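Local coordinates for flagellar basal body protein (Helicobacter pylori, PDB 5NPY) that probably builds part of the flagellar hook, the curved extracellular segment that joins the basal body rod to the filament, at residues Q275-G280 against M379-D384. Numbering follows the deposited sequence.
With 144 (tris-hydroxymethyl-methyl-ammonium), chain B.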
loop_
_atom_site.group_PDB
_atom_site.type_symbol
_atom_site.label_atom_id
_atom_site.label_comp_id
_atom_site.label_asym_id
_atom_site.label_seq_id
_atom_site.Cartn_x
_atom_site.Cartn_y
_atom_site.Cartn_z
ATOM N N GLN A 275 19.271 -11.073 34.782
ATOM C CA GLN A 275 18.851 -11.103 33.389
ATOM C C GLN A 275 18.773 -9.687 32.828
ATOM O O GLN A 275 18.483 -8.731 33.541
ATOM C CB GLN A 275 17.512 -11.827 33.231
ATOM C CG GLN A 275 17.596 -13.292 33.650
ATOM C CD GLN A 275 16.707 -14.234 32.843
ATOM O OE1 GLN A 275 15.793 -13.809 32.131
ATOM N NE2 GLN A 275 16.972 -15.529 32.965
ATOM N N PHE A 276 19.083 -9.559 31.550
ATOM C CA PHE A 276 19.044 -8.276 30.864
ATOM C C PHE A 276 18.579 -8.515 29.446
ATOM O O PHE A 276 18.718 -9.621 28.903
ATOM C CB PHE A 276 20.403 -7.563 30.811
ATOM C CG PHE A 276 21.456 -8.314 30.009
ATOM C CD1 PHE A 276 22.100 -9.442 30.559
ATOM C CD2 PHE A 276 21.814 -7.896 28.720
ATOM C CE1 PHE A 276 23.077 -10.152 29.834
ATOM C CE2 PHE A 276 22.805 -8.601 27.984
ATOM C CZ PHE A 276 23.434 -9.739 28.545
ATOM N N LYS A 277 18.032 -7.459 28.860
ATOM C CA LYS A 277 17.520 -7.510 27.505
ATOM C C LYS A 277 18.012 -6.292 26.724
ATOM O O LYS A 277 18.542 -6.440 25.613
ATOM C CB LYS A 277 16.002 -7.547 27.517
ATOM C CG LYS A 277 15.401 -7.663 26.129
ATOM C CD LYS A 277 14.074 -8.297 26.202
ATOM C CE LYS A 277 13.362 -8.181 24.858
ATOM N NZ LYS A 277 13.707 -9.278 23.920
ATOM N N THR A 278 17.871 -5.091 27.300
ATOM C CA THR A 278 18.246 -3.844 26.637
ATOM C C THR A 278 19.647 -3.420 27.025
ATOM O O THR A 278 20.223 -3.908 27.996
ATOM C CB THR A 278 17.302 -2.698 27.004
ATOM O OG1 THR A 278 17.494 -2.384 28.387
ATOM C CG2 THR A 278 15.841 -3.041 26.723
ATOM N N LEU A 279 20.160 -2.426 26.296
ATOM C CA LEU A 279 21.435 -1.823 26.678
ATOM C C LEU A 279 21.325 -1.150 28.039
ATOM O O LEU A 279 22.275 -1.176 28.835
ATOM C CB LEU A 279 21.891 -0.817 25.614
ATOM C CG LEU A 279 22.323 -1.377 24.254
ATOM C CD1 LEU A 279 22.607 -0.232 23.303
ATOM C CD2 LEU A 279 23.539 -2.296 24.391
ATOM N N GLY A 280 20.165 -0.538 28.317
ATOM C CA GLY A 280 19.921 -0.004 29.641
ATOM C C GLY A 280 19.971 -1.073 30.718
ATOM O O GLY A 280 20.694 -0.934 31.706
ATOM N N MET A 379 14.994 -1.394 13.843
ATOM C CA MET A 379 14.515 -2.434 14.761
ATOM C C MET A 379 14.981 -2.173 16.178
ATOM O O MET A 379 16.162 -1.921 16.418
ATOM C CB MET A 379 14.977 -3.821 14.344
ATOM C CG MET A 379 14.247 -4.936 15.092
ATOM S SD MET A 379 14.647 -6.538 14.312
ATOM C CE MET A 379 15.882 -7.158 15.426
ATOM N N THR A 380 14.059 -2.280 17.125
ATOM C CA THR A 380 14.337 -1.873 18.492
ATOM C C THR A 380 14.193 -2.997 19.494
ATOM O O THR A 380 14.767 -2.902 20.585
ATOM C CB THR A 380 13.396 -0.726 18.914
ATOM O OG1 THR A 380 12.026 -1.165 18.773
ATOM C CG2 THR A 380 13.619 0.509 18.043
ATOM N N ASN A 381 13.431 -4.029 19.172
ATOM C CA ASN A 381 13.145 -5.110 20.093
ATOM C C ASN A 381 12.960 -6.393 19.302
ATOM O O ASN A 381 12.269 -6.398 18.281
ATOM C CB ASN A 381 11.882 -4.850 20.926
ATOM C CG ASN A 381 11.785 -5.775 22.106
ATOM O OD1 ASN A 381 12.551 -5.657 23.056
ATOM N ND2 ASN A 381 10.871 -6.729 22.037
ATOM N N SER A 382 13.556 -7.475 19.781
ATOM C CA SER A 382 13.398 -8.756 19.109
ATOM C C SER A 382 12.556 -9.688 19.974
ATOM O O SER A 382 12.543 -9.578 21.208
ATOM C CB SER A 382 14.761 -9.380 18.795
ATOM O OG SER A 382 15.328 -9.902 19.973
ATOM N N ASN A 383 11.815 -10.579 19.322
ATOM C CA ASN A 383 10.939 -11.511 20.032
ATOM C C ASN A 383 11.756 -12.734 20.453
ATOM O O ASN A 383 12.085 -13.597 19.642
ATOM C CB ASN A 383 9.736 -11.883 19.172
ATOM C CG ASN A 383 9.035 -13.173 19.644
ATOM O OD1 ASN A 383 8.955 -14.160 18.904
ATOM N ND2 ASN A 383 8.555 -13.171 20.878
ATOM N N ASP A 384 12.092 -12.786 21.735
ATOM C CA ASP A 384 12.812 -13.893 22.323
ATOM C C ASP A 384 11.846 -15.070 22.512
ATOM O O ASP A 384 10.831 -14.913 23.187
ATOM C CB ASP A 384 13.439 -13.442 23.646
ATOM C CG ASP A 384 14.173 -14.576 24.398
ATOM O OD1 ASP A 384 14.054 -15.752 24.019
ATOM O OD2 ASP A 384 14.921 -14.279 25.377
HETATM C C1 144 B . 9.427 0.398 23.473
HETATM N N 144 B . 10.411 0.336 22.392
HETATM C C2 144 B . 11.747 0.600 22.926
HETATM O O2 144 B . 12.018 1.965 23.129
HETATM C C3 144 B . 10.099 1.332 21.372
HETATM O O3 144 B . 10.735 1.011 20.155
HETATM C C4 144 B . 10.463 -0.973 21.720
HETATM O O4 144 B . 9.655 -2.021 22.207
HETATM O O HOH W 1 11.238 -11.050 23.621
HETATM O O HOH W 2 14.385 -11.368 25.837
#
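Beside the pocket that holds tris-hydroxymethyl-methyl-ammonium, the buried Lys277, in the loop after strand 275-276, ties that loop to the one that follows strand 370-381. The side chain of Lys277 leaves the backbone with CG anti to N (chi1 -177°), runs nearly straight, and bends only at its last torsion (chi4 86°), which swings the ammonium toward the carbonyl of Ser382. There NZ donates to Ser382 O at 3.0 Å, with a C=O...N angle of 156° and a modest tilt from the carbonyl plane. NZ also meets two waters and forms a salt bridge with Asp228 OD1. One water accepts from NZ and from the backbone N of Asp384, the latter 2.7 Å from the water oxygen; the other accepts from NZ at 2.9 Å and donates to Asp384 OD2. Asp228 is thus the direct counter-charge, whereas Asp384, whose OD2 lies 5.3 Å from Lys277 NZ and whose OD1 is held by Thr386 and Arg246, is probably a more distant contributor. One atom back along the side chain, Lys277 CE lies 3.2 Å from Asn381 OD1, the two side chains crossing at about a right angle; Arg393 NE donates to OD1 and ND2 donates to the carbonyl oxygen of Asn395, which fixes the amide's rotation. The pocket lies next door, where Thr380 OG1 donates to the ligand's O3 at 2.9 Å. Thr380 and Asn381 form a classic beta bulge opposite Thr397 of strand 396-406, while Lys277 occupies the turn between strand 275-276, at the border of a mixed sheet, and helix 279-289, whose N-cap is Thr278.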